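Local coordinates for hypothetical protein (Bacteroides uniformis ATCC 8492, PDB 4QRL), which is of unknown function but folds as a lipocalin-like beta barrel, so it may, as many calycin relatives do, bind a small apolar ligand, at residues W13-Y18 with S111-F116; D29-N34 with D80-W85; C90-E95 with L102-E107. One frame throughout, in Å; residues are numbered along the deposited sequence.

Overall arrangement
All three contacts belong to one antiparallel, eight-stranded barrel, and all are partly buried. Contact 1 pairs the first strand with the last and closes it; contact 3 pairs 89-97 with 101-106, the neighbour of 109-115. Contact 2 is of another kind: aromatic side chains and a water link strand 25-36, next to 11-19, to helix 79-82 and the loop after it. Contacts 1 and 3 join backbones by direct hydrogen bonds; one face carries mostly polar groups, Q14 with R114 and E95 with R103, and the other is mostly apolar, around buried F113 and L104. V31 and Y33 of contact 2 are buried too, whereas R16, R114 and Y106 are exposed. Y33 packs on F113, and W85 on C90 and F92.

Contact 1 (W13-Y18 with S111-F116); sequences WQLRQY and SIFRKF
W13 and K115 cross obliquely, K115 CD sitting over the indole face, 3.8 Å from the centroid of its six-membered ring. CG anti to the backbone N and a bend at chi2 (72°) set CD there; bends at chi3 and chi4 carry NZ on to bond the backbone oxygens of D8 and Y99. On the same side of the sheet L15, in the conformer described, lies across F113, its CG over one ring face, 3.5 Å from F113 CE2.

The face of Q14 and R114 is more polar. They run side by side, and Q14 OE1 takes two bonds from the guanidinium edge, 2.7 Å from R114 NE and 2.9 Å from R114 NH2. The oxygen is almost in the guanidinium plane, though the amide is turned 35° from it. R16 crosses R114 at about a right angle, yet their guanidinium planes are 17° apart, R114 NH1 over the R16 group; such close like charges would probably repel, but both arginines are exposed and solvent probably screens them.

In the backbone, R16 N bonds to I112 O at 2.8 Å, Q17 N only weakly. Both thus face I112, a classic beta bulge in the antiparallel pair of first and last strands that closes the lipocalin-like barrel.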
loop_
_atom_site.group_PDB
_atom_site.type_symbol
_atom_site.label_atom_id
_atom_site.label_comp_id
_atom_site.label_asym_id
_atom_site.label_seq_id
_atom_site.Cartn_x
_atom_site.Cartn_y
_atom_site.Cartn_z
ATOM N N TRP A 13 -0.022 3.088 8.333
ATOM C CA TRP A 13 -1.382 2.787 7.960
ATOM C C TRP A 13 -1.627 1.304 7.885
ATOM O O TRP A 13 -0.892 0.592 7.182
ATOM C CB TRP A 13 -1.636 3.397 6.566
ATOM C CG TRP A 13 -1.625 4.885 6.523
ATOM C CD1 TRP A 13 -0.598 5.691 6.130
ATOM C CD2 TRP A 13 -2.757 5.738 6.723
ATOM N NE1 TRP A 13 -0.985 7.018 6.203
ATOM C CE2 TRP A 13 -2.313 7.073 6.566
ATOM C CE3 TRP A 13 -4.093 5.508 7.093
ATOM C CZ2 TRP A 13 -3.183 8.161 6.681
ATOM C CZ3 TRP A 13 -4.926 6.604 7.330
ATOM C CH2 TRP A 13 -4.469 7.909 7.130
ATOM N N GLN A 14 -2.653 0.835 8.585
ATOM C CA GLN A 14 -3.007 -0.590 8.497
ATOM C C GLN A 14 -3.954 -0.782 7.340
ATOM O O GLN A 14 -5.007 -0.158 7.327
ATOM C CB GLN A 14 -3.677 -1.078 9.792
ATOM C CG GLN A 14 -4.128 -2.555 9.669
ATOM C CD GLN A 14 -4.861 -3.079 10.866
ATOM O OE1 GLN A 14 -5.582 -2.356 11.542
ATOM N NE2 GLN A 14 -4.725 -4.379 11.120
ATOM N N LEU A 15 -3.604 -1.668 6.388
ATOM C CA LEU A 15 -4.507 -1.970 5.273
ATOM C C LEU A 15 -5.543 -2.947 5.833
ATOM O O LEU A 15 -5.220 -4.089 6.172
ATOM C CB LEU A 15 -3.744 -2.538 4.055
ATOM C CG LEU A 15 -4.410 -2.365 2.655
ATOM C CD1 LEU A 15 -3.394 -2.623 1.530
ATOM C CD2 LEU A 15 -5.593 -3.310 2.468
ATOM N N ARG A 16 -6.752 -2.453 6.031
ATOM C CA ARG A 16 -7.842 -3.210 6.646
ATOM C C ARG A 16 -8.600 -4.084 5.700
ATOM O O ARG A 16 -9.167 -5.108 6.115
ATOM C CB ARG A 16 -8.878 -2.217 7.247
ATOM C CG ARG A 16 -8.376 -1.390 8.386
ATOM C CD ARG A 16 -9.493 -0.480 8.843
ATOM N NE ARG A 16 -10.569 -1.209 9.505
ATOM C CZ ARG A 16 -11.586 -0.629 10.133
ATOM N NH1 ARG A 16 -11.674 0.696 10.188
ATOM N NH2 ARG A 16 -12.524 -1.366 10.707
ATOM N N GLN A 17 -8.797 -3.591 4.479
ATOM C CA GLN A 17 -9.666 -4.297 3.558
ATOM C C GLN A 17 -9.361 -3.981 2.107
ATOM O O GLN A 17 -8.891 -2.891 1.800
ATOM C CB GLN A 17 -11.126 -3.835 3.858
ATOM C CG GLN A 17 -12.224 -4.620 3.172
ATOM C CD GLN A 17 -13.559 -3.951 3.371
ATOM O OE1 GLN A 17 -13.713 -2.756 3.165
ATOM N NE2 GLN A 17 -14.540 -4.710 3.810
ATOM N N TYR A 18 -9.633 -4.952 1.216
ATOM C CA TYR A 18 -9.622 -4.726 -0.218
ATOM C C TYR A 18 -11.041 -4.760 -0.692
ATOM O O TYR A 18 -11.796 -5.649 -0.292
ATOM C CB TYR A 18 -8.796 -5.750 -1.011
ATOM C CG TYR A 18 -7.301 -5.576 -0.950
ATOM C CD1 TYR A 18 -6.677 -4.506 -1.588
ATOM C CD2 TYR A 18 -6.495 -6.540 -0.355
ATOM C CE1 TYR A 18 -5.293 -4.364 -1.570
ATOM C CE2 TYR A 18 -5.114 -6.407 -0.327
ATOM C CZ TYR A 18 -4.519 -5.310 -0.923
ATOM O OH TYR A 18 -3.155 -5.204 -0.917
ATOM N N SER A 111 -8.109 -0.102 -1.816
ATOM C CA SER A 111 -7.255 -0.454 -0.676
ATOM C C SER A 111 -7.714 0.477 0.466
ATOM O O SER A 111 -7.555 1.695 0.359
ATOM C CB SER A 111 -5.788 -0.228 -1.044
ATOM O OG SER A 111 -5.357 -1.122 -2.054
ATOM N N ILE A 112 -8.332 -0.082 1.506
ATOM C CA ILE A 112 -8.890 0.700 2.628
ATOM C C ILE A 112 -7.948 0.660 3.826
ATOM O O ILE A 112 -7.653 -0.429 4.312
ATOM C CB ILE A 112 -10.285 0.145 3.040
ATOM C CG1 ILE A 112 -11.241 -0.204 1.846
ATOM C CG2 ILE A 112 -10.906 0.986 4.174
ATOM C CD1 ILE A 112 -11.625 0.849 0.960
ATOM N N PHE A 113 -7.533 1.824 4.332
ATOM C CA PHE A 113 -6.573 1.890 5.469
ATOM C C PHE A 113 -7.077 2.717 6.643
ATOM O O PHE A 113 -7.845 3.659 6.460
ATOM C CB PHE A 113 -5.224 2.551 5.049
ATOM C CG PHE A 113 -4.532 1.983 3.843
ATOM C CD1 PHE A 113 -4.977 2.288 2.553
ATOM C CD2 PHE A 113 -3.387 1.214 3.984
ATOM C CE1 PHE A 113 -4.333 1.757 1.425
ATOM C CE2 PHE A 113 -2.729 0.695 2.854
ATOM C CZ PHE A 113 -3.197 0.985 1.582
ATOM N N ARG A 114 -6.551 2.402 7.849
ATOM C CA ARG A 114 -6.766 3.211 9.043
ATOM C C ARG A 114 -5.422 3.533 9.610
ATOM O O ARG A 114 -4.510 2.716 9.523
ATOM C CB ARG A 114 -7.661 2.526 10.097
ATOM C CG ARG A 114 -7.031 1.261 10.768
ATOM C CD ARG A 114 -7.895 0.679 11.887
ATOM N NE ARG A 114 -7.629 -0.753 12.077
ATOM C CZ ARG A 114 -8.530 -1.633 12.508
ATOM N NH1 ARG A 114 -9.757 -1.238 12.822
ATOM N NH2 ARG A 114 -8.210 -2.917 12.624
ATOM N N LYS A 115 -5.280 4.740 10.175
ATOM C CA LYS A 115 -4.020 5.165 10.740
ATOM C C LYS A 115 -3.639 4.209 11.885
ATOM O O LYS A 115 -4.503 3.789 12.661
ATOM C CB LYS A 115 -4.125 6.615 11.219
ATOM C CG LYS A 115 -2.794 7.272 11.521
ATOM C CD LYS A 115 -2.002 7.571 10.241
ATOM C CE LYS A 115 -1.449 8.955 10.254
ATOM N NZ LYS A 115 -2.397 9.979 9.744
ATOM N N PHE A 116 -2.372 3.802 11.915
ATOM C CA PHE A 116 -1.871 2.851 12.906
ATOM C C PHE A 116 -0.782 3.518 13.764
ATOM O O PHE A 116 -1.139 4.274 14.694
ATOM C CB PHE A 116 -1.362 1.572 12.183
ATOM C CG PHE A 116 -1.236 0.360 13.084
ATOM C CD1 PHE A 116 -2.369 -0.326 13.523
ATOM C CD2 PHE A 116 0.017 -0.118 13.467
ATOM C CE1 PHE A 116 -2.247 -1.486 14.299
ATOM C CE2 PHE A 116 0.132 -1.261 14.280
ATOM C CZ PHE A 116 -1.003 -1.913 14.712
ATOM O OXT PHE A 116 0.407 3.343 13.467
#

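Contact 2 (D29-N34 with D80-W85); sequences DSVFYN and DTYFGW
Y33 OH and the carbonyl of Y82 are joined by one water, 2.7 Å from Y33 OH and 2.7 Å from Y82 O. The water donates to the carbonyl and lies in the plane of the tyrosine ring at its edge; it also stands over one face of F83, toward the rim. This bridge ties strand 31-34 to Y82, the last residue of the short helix 79-82.

Beside it the rings of Y33 and F83 come from opposite directions. Their planes are near parallel, 21° apart, but slid so far that they barely overlap, with centroids 5.8 Å apart. The touching is done at the phenol end: F83 CE1 is 3.4 Å from Y33 OH and 3.8 Å from Y33 CZ. F83 in turn lays CD1 over one face of the W85 indole.

Two residues earlier in the strand, V31 lies aslant against the Y82 ring. V31 CG2, anti to its own carbonyl carbon, is the methyl that meets Y82 CD1, at 3.8 Å.

Around this cluster F113 and F40 pack on Y33, while F54 meets F83 edge-to-face. Aromatic side chains from several strands thus gather round Y33 and F83, where strand 25-36 faces the segment after the helix, consistent with the interior of a lipocalin-like barrel.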
loop_
_atom_site.group_PDB
_atom_site.type_symbol
_atom_site.label_atom_id
_atom_site.label_comp_id
_atom_site.label_asym_id
_atom_site.label_seq_id
_atom_site.Cartn_x
_atom_site.Cartn_y
_atom_site.Cartn_z
ATOM N N ASP A 29 -5.229 -8.353 7.490
ATOM C CA ASP A 29 -4.780 -7.909 8.823
ATOM C C ASP A 29 -3.272 -7.953 8.979
ATOM O O ASP A 29 -2.756 -7.832 10.092
ATOM C CB ASP A 29 -5.456 -8.754 9.925
ATOM C CG ASP A 29 -5.030 -10.214 10.020
ATOM O OD1 ASP A 29 -4.498 -10.754 9.015
ATOM O OD2 ASP A 29 -5.267 -10.831 11.087
ATOM N N SER A 30 -2.568 -8.097 7.880
ATOM C CA SER A 30 -1.141 -8.332 7.913
ATOM C C SER A 30 -0.310 -7.321 7.141
ATOM O O SER A 30 0.881 -7.546 7.003
ATOM C CB SER A 30 -0.894 -9.716 7.321
ATOM O OG SER A 30 -1.519 -9.829 6.050
ATOM N N VAL A 31 -0.909 -6.254 6.588
ATOM C CA VAL A 31 -0.155 -5.328 5.731
ATOM C C VAL A 31 -0.239 -3.923 6.288
ATOM O O VAL A 31 -1.327 -3.461 6.648
ATOM C CB VAL A 31 -0.646 -5.365 4.267
ATOM C CG1 VAL A 31 0.151 -4.396 3.398
ATOM C CG2 VAL A 31 -0.589 -6.789 3.688
ATOM N N PHE A 32 0.918 -3.255 6.345
ATOM C CA PHE A 32 1.041 -1.906 6.915
ATOM C C PHE A 32 1.856 -1.055 5.982
ATOM O O PHE A 32 2.969 -1.465 5.613
ATOM C CB PHE A 32 1.716 -1.974 8.310
ATOM C CG PHE A 32 0.929 -2.795 9.307
ATOM C CD1 PHE A 32 0.980 -4.191 9.282
ATOM C CD2 PHE A 32 0.037 -2.184 10.178
ATOM C CE1 PHE A 32 0.201 -4.954 10.161
ATOM C CE2 PHE A 32 -0.732 -2.956 11.068
ATOM C CZ PHE A 32 -0.633 -4.325 11.060
ATOM N N TYR A 33 1.300 0.093 5.537
ATOM C CA TYR A 33 2.046 1.008 4.638
ATOM C C TYR A 33 2.557 2.170 5.446
ATOM O O TYR A 33 1.874 2.640 6.346
ATOM C CB TYR A 33 1.166 1.559 3.493
ATOM C CG TYR A 33 0.868 0.670 2.307
ATOM C CD1 TYR A 33 1.053 -0.710 2.374
ATOM C CD2 TYR A 33 0.290 1.193 1.150
ATOM C CE1 TYR A 33 0.763 -1.529 1.285
ATOM C CE2 TYR A 33 -0.051 0.372 0.078
ATOM C CZ TYR A 33 0.183 -0.986 0.153
ATOM O OH TYR A 33 -0.115 -1.789 -0.926
ATOM N N ASN A 34 3.738 2.676 5.107
ATOM C CA ASN A 34 4.306 3.787 5.839
ATOM C C ASN A 34 4.801 4.824 4.852
ATOM O O ASN A 34 5.429 4.478 3.831
ATOM C CB ASN A 34 5.447 3.257 6.716
ATOM C CG ASN A 34 5.956 4.248 7.697
ATOM O OD1 ASN A 34 6.916 4.986 7.442
ATOM N ND2 ASN A 34 5.315 4.279 8.841
ATOM N N ASP A 80 4.990 -10.969 -5.259
ATOM C CA ASP A 80 3.659 -11.181 -5.863
ATOM C C ASP A 80 2.542 -11.491 -4.870
ATOM O O ASP A 80 1.358 -11.414 -5.229
ATOM C CB ASP A 80 3.709 -12.288 -6.902
ATOM C CG ASP A 80 4.547 -11.979 -8.120
ATOM O OD1 ASP A 80 4.866 -10.789 -8.340
ATOM O OD2 ASP A 80 4.861 -12.919 -8.871
ATOM N N THR A 81 2.902 -11.819 -3.628
ATOM C CA THR A 81 1.927 -12.078 -2.587
ATOM C C THR A 81 1.293 -10.762 -2.153
ATOM O O THR A 81 0.087 -10.705 -1.880
ATOM C CB THR A 81 2.609 -12.789 -1.399
ATOM O OG1 THR A 81 3.238 -13.963 -1.882
ATOM C CG2 THR A 81 1.651 -13.146 -0.285
ATOM N N TYR A 82 2.112 -9.704 -2.081
ATOM C CA TYR A 82 1.645 -8.445 -1.508
ATOM C C TYR A 82 1.556 -7.296 -2.476
ATOM O O TYR A 82 0.831 -6.339 -2.185
ATOM C CB TYR A 82 2.548 -8.067 -0.338
ATOM C CG TYR A 82 2.507 -9.089 0.781
ATOM C CD1 TYR A 82 1.386 -9.211 1.600
ATOM C CD2 TYR A 82 3.576 -9.947 1.005
ATOM C CE1 TYR A 82 1.338 -10.153 2.624
ATOM C CE2 TYR A 82 3.536 -10.903 2.018
ATOM C CZ TYR A 82 2.419 -10.990 2.832
ATOM O OH TYR A 82 2.370 -11.920 3.824
ATOM N N PHE A 83 2.290 -7.355 -3.600
ATOM C CA PHE A 83 2.307 -6.279 -4.578
ATOM C C PHE A 83 2.126 -6.830 -5.984
ATOM O O PHE A 83 1.000 -6.787 -6.502
ATOM C CB PHE A 83 3.600 -5.442 -4.420
ATOM C CG PHE A 83 3.638 -4.702 -3.101
ATOM C CD1 PHE A 83 2.992 -3.475 -2.953
ATOM C CD2 PHE A 83 4.274 -5.254 -1.989
ATOM C CE1 PHE A 83 2.999 -2.803 -1.725
ATOM C CE2 PHE A 83 4.244 -4.603 -0.757
ATOM C CZ PHE A 83 3.604 -3.385 -0.632
ATOM N N GLY A 84 3.198 -7.351 -6.589
ATOM C CA GLY A 84 3.114 -7.900 -7.941
ATOM C C GLY A 84 2.955 -6.833 -9.009
ATOM O O GLY A 84 2.543 -7.132 -10.125
ATOM N N TRP A 85 3.285 -5.562 -8.674
ATOM C CA TRP A 85 3.146 -4.454 -9.619
ATOM C C TRP A 85 4.142 -4.552 -10.744
ATOM O O TRP A 85 5.313 -4.843 -10.477
ATOM C CB TRP A 85 3.325 -3.095 -8.923
ATOM C CG TRP A 85 2.403 -2.812 -7.778
ATOM C CD1 TRP A 85 1.165 -3.340 -7.554
ATOM C CD2 TRP A 85 2.626 -1.855 -6.737
ATOM N NE1 TRP A 85 0.635 -2.822 -6.397
ATOM C CE2 TRP A 85 1.495 -1.883 -5.890
ATOM C CE3 TRP A 85 3.688 -0.981 -6.426
ATOM C CZ2 TRP A 85 1.370 -1.049 -4.785
ATOM C CZ3 TRP A 85 3.558 -0.148 -5.326
ATOM C CH2 TRP A 85 2.420 -0.201 -4.508
HETATM O O HOH W 1 -0.336 -4.422 -0.648
#

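Contact 3 (C90-E95 with L102-E107); sequences CTFKVE and LRLEYE
Y106 is sandwiched between C90 SG on one ring face and E107 CG on the other. The sulfur stands 3.8 Å from the ring centroid and 20° off the normal, a Cys sulfur-aromatic contact. That same sulfur also lies over a face of F92, toward its rim, and L104 CD1 takes the opposite face. F92 crosses both L104 and Y106 at about a right angle, its CD2 touching L104 CB and Y106 CB, each at 3.8 Å. C90 reaches between the two rings because SG is anti to the backbone N, chi1 -174°.

At the other end R103, in the conformer described, offers the edge of its guanidinium to E95. R103 NE meets E95 OE1 at 3.0 Å in a salt bridge, the carboxylate and guanidinium planes being 1° apart. A water closes the ring in this conformer, donating to E95 OE1 and accepting from R103 NH2. The other oxygen, E95 OE2, rests 3.3 Å from E105 CG, and E105 turns its own OE2 to the backbone N of G108.

Between these ends V94 and L104 lie side by side, V94 CG2 3.8 Å from L104 CD2. The backbones are tied by K93 N to E105 O and E105 N to K93 O, both 2.8 Å, and by E95 N to R103 O. This is an antiparallel beta hairpin, strands 89-97 and 101-106, in the wall of the lipocalin-like barrel.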
loop_
_atom_site.group_PDB
_atom_site.type_symbol
_atom_site.label_atom_id
_atom_site.label_comp_id
_atom_site.label_asym_id
_atom_site.label_seq_id
_atom_site.Cartn_x
_atom_site.Cartn_y
_atom_site.Cartn_z
ATOM N N CYS A 90 3.028 1.619 -9.202
ATOM C CA CYS A 90 1.572 1.748 -9.263
ATOM C C CYS A 90 1.145 3.168 -8.898
ATOM O O CYS A 90 1.537 3.688 -7.847
ATOM C CB CYS A 90 0.859 0.722 -8.386
ATOM S SG CYS A 90 -0.951 0.735 -8.567
ATOM N N THR A 91 0.281 3.749 -9.741
ATOM C CA THR A 91 -0.309 5.050 -9.487
ATOM C C THR A 91 -1.742 4.837 -9.036
ATOM O O THR A 91 -2.562 4.295 -9.764
ATOM C CB THR A 91 -0.214 5.979 -10.689
ATOM O OG1 THR A 91 1.172 6.219 -10.923
ATOM C CG2 THR A 91 -0.957 7.327 -10.432
ATOM N N PHE A 92 -2.031 5.274 -7.844
ATOM C CA PHE A 92 -3.354 5.152 -7.233
ATOM C C PHE A 92 -4.089 6.463 -7.201
ATOM O O PHE A 92 -3.459 7.513 -7.061
ATOM C CB PHE A 92 -3.200 4.690 -5.760
ATOM C CG PHE A 92 -2.633 3.309 -5.545
ATOM C CD1 PHE A 92 -1.261 3.105 -5.471
ATOM C CD2 PHE A 92 -3.474 2.209 -5.396
ATOM C CE1 PHE A 92 -0.740 1.824 -5.243
ATOM C CE2 PHE A 92 -2.956 0.944 -5.140
ATOM C CZ PHE A 92 -1.598 0.749 -5.085
ATOM N N LYS A 93 -5.424 6.405 -7.266
ATOM C CA LYS A 93 -6.278 7.552 -7.012
ATOM C C LYS A 93 -6.506 7.605 -5.511
ATOM O O LYS A 93 -6.817 6.577 -4.917
ATOM C CB LYS A 93 -7.620 7.452 -7.771
ATOM C CG LYS A 93 -8.567 8.623 -7.459
ATOM C CD LYS A 93 -9.378 9.078 -8.662
ATOM C CE LYS A 93 -10.555 9.922 -8.251
ATOM N NZ LYS A 93 -11.683 9.086 -7.767
ATOM N N VAL A 94 -6.330 8.776 -4.896
ATOM C CA VAL A 94 -6.609 8.979 -3.487
ATOM C C VAL A 94 -8.082 9.384 -3.402
ATOM O O VAL A 94 -8.463 10.542 -3.677
ATOM C CB VAL A 94 -5.659 9.990 -2.799
ATOM C CG1 VAL A 94 -6.027 10.172 -1.322
ATOM C CG2 VAL A 94 -4.210 9.538 -2.932
ATOM N N GLU A 95 -8.912 8.406 -3.074
ATOM C CA GLU A 95 -10.361 8.609 -2.970
ATOM C C GLU A 95 -10.707 9.290 -1.673
ATOM O O GLU A 95 -11.704 10.019 -1.578
ATOM C CB GLU A 95 -11.093 7.262 -3.088
ATOM C CG GLU A 95 -11.032 6.676 -4.495
ATOM C CD GLU A 95 -12.052 5.595 -4.778
ATOM O OE1 GLU A 95 -12.580 4.988 -3.821
ATOM O OE2 GLU A 95 -12.307 5.341 -5.972
ATOM N N LEU A 102 -7.618 6.450 4.965
ATOM C CA LEU A 102 -6.972 6.501 3.651
ATOM C C LEU A 102 -7.633 5.470 2.727
ATOM O O LEU A 102 -7.799 4.318 3.118
ATOM C CB LEU A 102 -5.443 6.280 3.723
ATOM C CG LEU A 102 -4.669 6.217 2.372
ATOM C CD1 LEU A 102 -4.731 7.561 1.598
ATOM C CD2 LEU A 102 -3.229 5.837 2.580
ATOM N N ARG A 103 -8.032 5.905 1.530
ATOM C CA ARG A 103 -8.672 5.043 0.550
ATOM C C ARG A 103 -7.984 5.261 -0.794
ATOM O O ARG A 103 -8.005 6.385 -1.342
ATOM C CB ARG A 103 -10.184 5.345 0.495
ATOM C CG ARG A 103 -11.024 4.336 -0.262
ATOM C CD ARG A 103 -12.424 4.893 -0.415
ATOM N NE ARG A 103 -13.315 3.968 -1.099
ATOM C CZ ARG A 103 -14.122 3.111 -0.482
ATOM N NH1 ARG A 103 -14.150 3.051 0.845
ATOM N NH2 ARG A 103 -14.902 2.304 -1.184
ATOM N N LEU A 104 -7.344 4.200 -1.296
ATOM C CA LEU A 104 -6.613 4.182 -2.549
ATOM C C LEU A 104 -7.372 3.344 -3.583
ATOM O O LEU A 104 -7.973 2.335 -3.232
ATOM C CB LEU A 104 -5.187 3.626 -2.346
ATOM C CG LEU A 104 -4.259 4.405 -1.402
ATOM C CD1 LEU A 104 -2.884 3.753 -1.340
ATOM C CD2 LEU A 104 -4.156 5.894 -1.790
ATOM N N GLU A 105 -7.371 3.787 -4.838
ATOM C CA GLU A 105 -8.062 3.075 -5.907
ATOM C C GLU A 105 -7.141 2.885 -7.090
ATOM O O GLU A 105 -6.475 3.817 -7.505
ATOM C CB GLU A 105 -9.330 3.837 -6.295
ATOM C CG GLU A 105 -10.213 3.156 -7.336
ATOM C CD GLU A 105 -9.837 3.457 -8.768
ATOM O OE1 GLU A 105 -9.406 4.599 -9.055
ATOM O OE2 GLU A 105 -9.931 2.530 -9.596
ATOM N N TYR A 106 -7.155 1.672 -7.673
ATOM C CA TYR A 106 -6.431 1.327 -8.883
ATOM C C TYR A 106 -7.239 0.288 -9.671
ATOM O O TYR A 106 -7.484 -0.815 -9.165
ATOM C CB TYR A 106 -5.021 0.816 -8.596
ATOM C CG TYR A 106 -4.306 0.402 -9.871
ATOM C CD1 TYR A 106 -3.820 1.352 -10.762
ATOM C CD2 TYR A 106 -4.174 -0.942 -10.215
ATOM C CE1 TYR A 106 -3.216 0.981 -11.959
ATOM C CE2 TYR A 106 -3.572 -1.325 -11.412
ATOM C CZ TYR A 106 -3.091 -0.359 -12.279
ATOM O OH TYR A 106 -2.490 -0.722 -13.461
ATOM N N GLU A 107 -7.658 0.664 -10.900
ATOM C CA GLU A 107 -8.427 -0.159 -11.840
ATOM C C GLU A 107 -9.626 -0.821 -11.120
ATOM O O GLU A 107 -9.773 -2.033 -11.165
ATOM C CB GLU A 107 -7.508 -1.206 -12.526
ATOM C CG GLU A 107 -6.465 -0.565 -13.425
ATOM C CD GLU A 107 -5.638 -1.483 -14.301
ATOM O OE1 GLU A 107 -5.680 -2.718 -14.108
ATOM O OE2 GLU A 107 -4.946 -0.956 -15.199
HETATM O O HOH W 2 -15.330 3.856 -3.805
#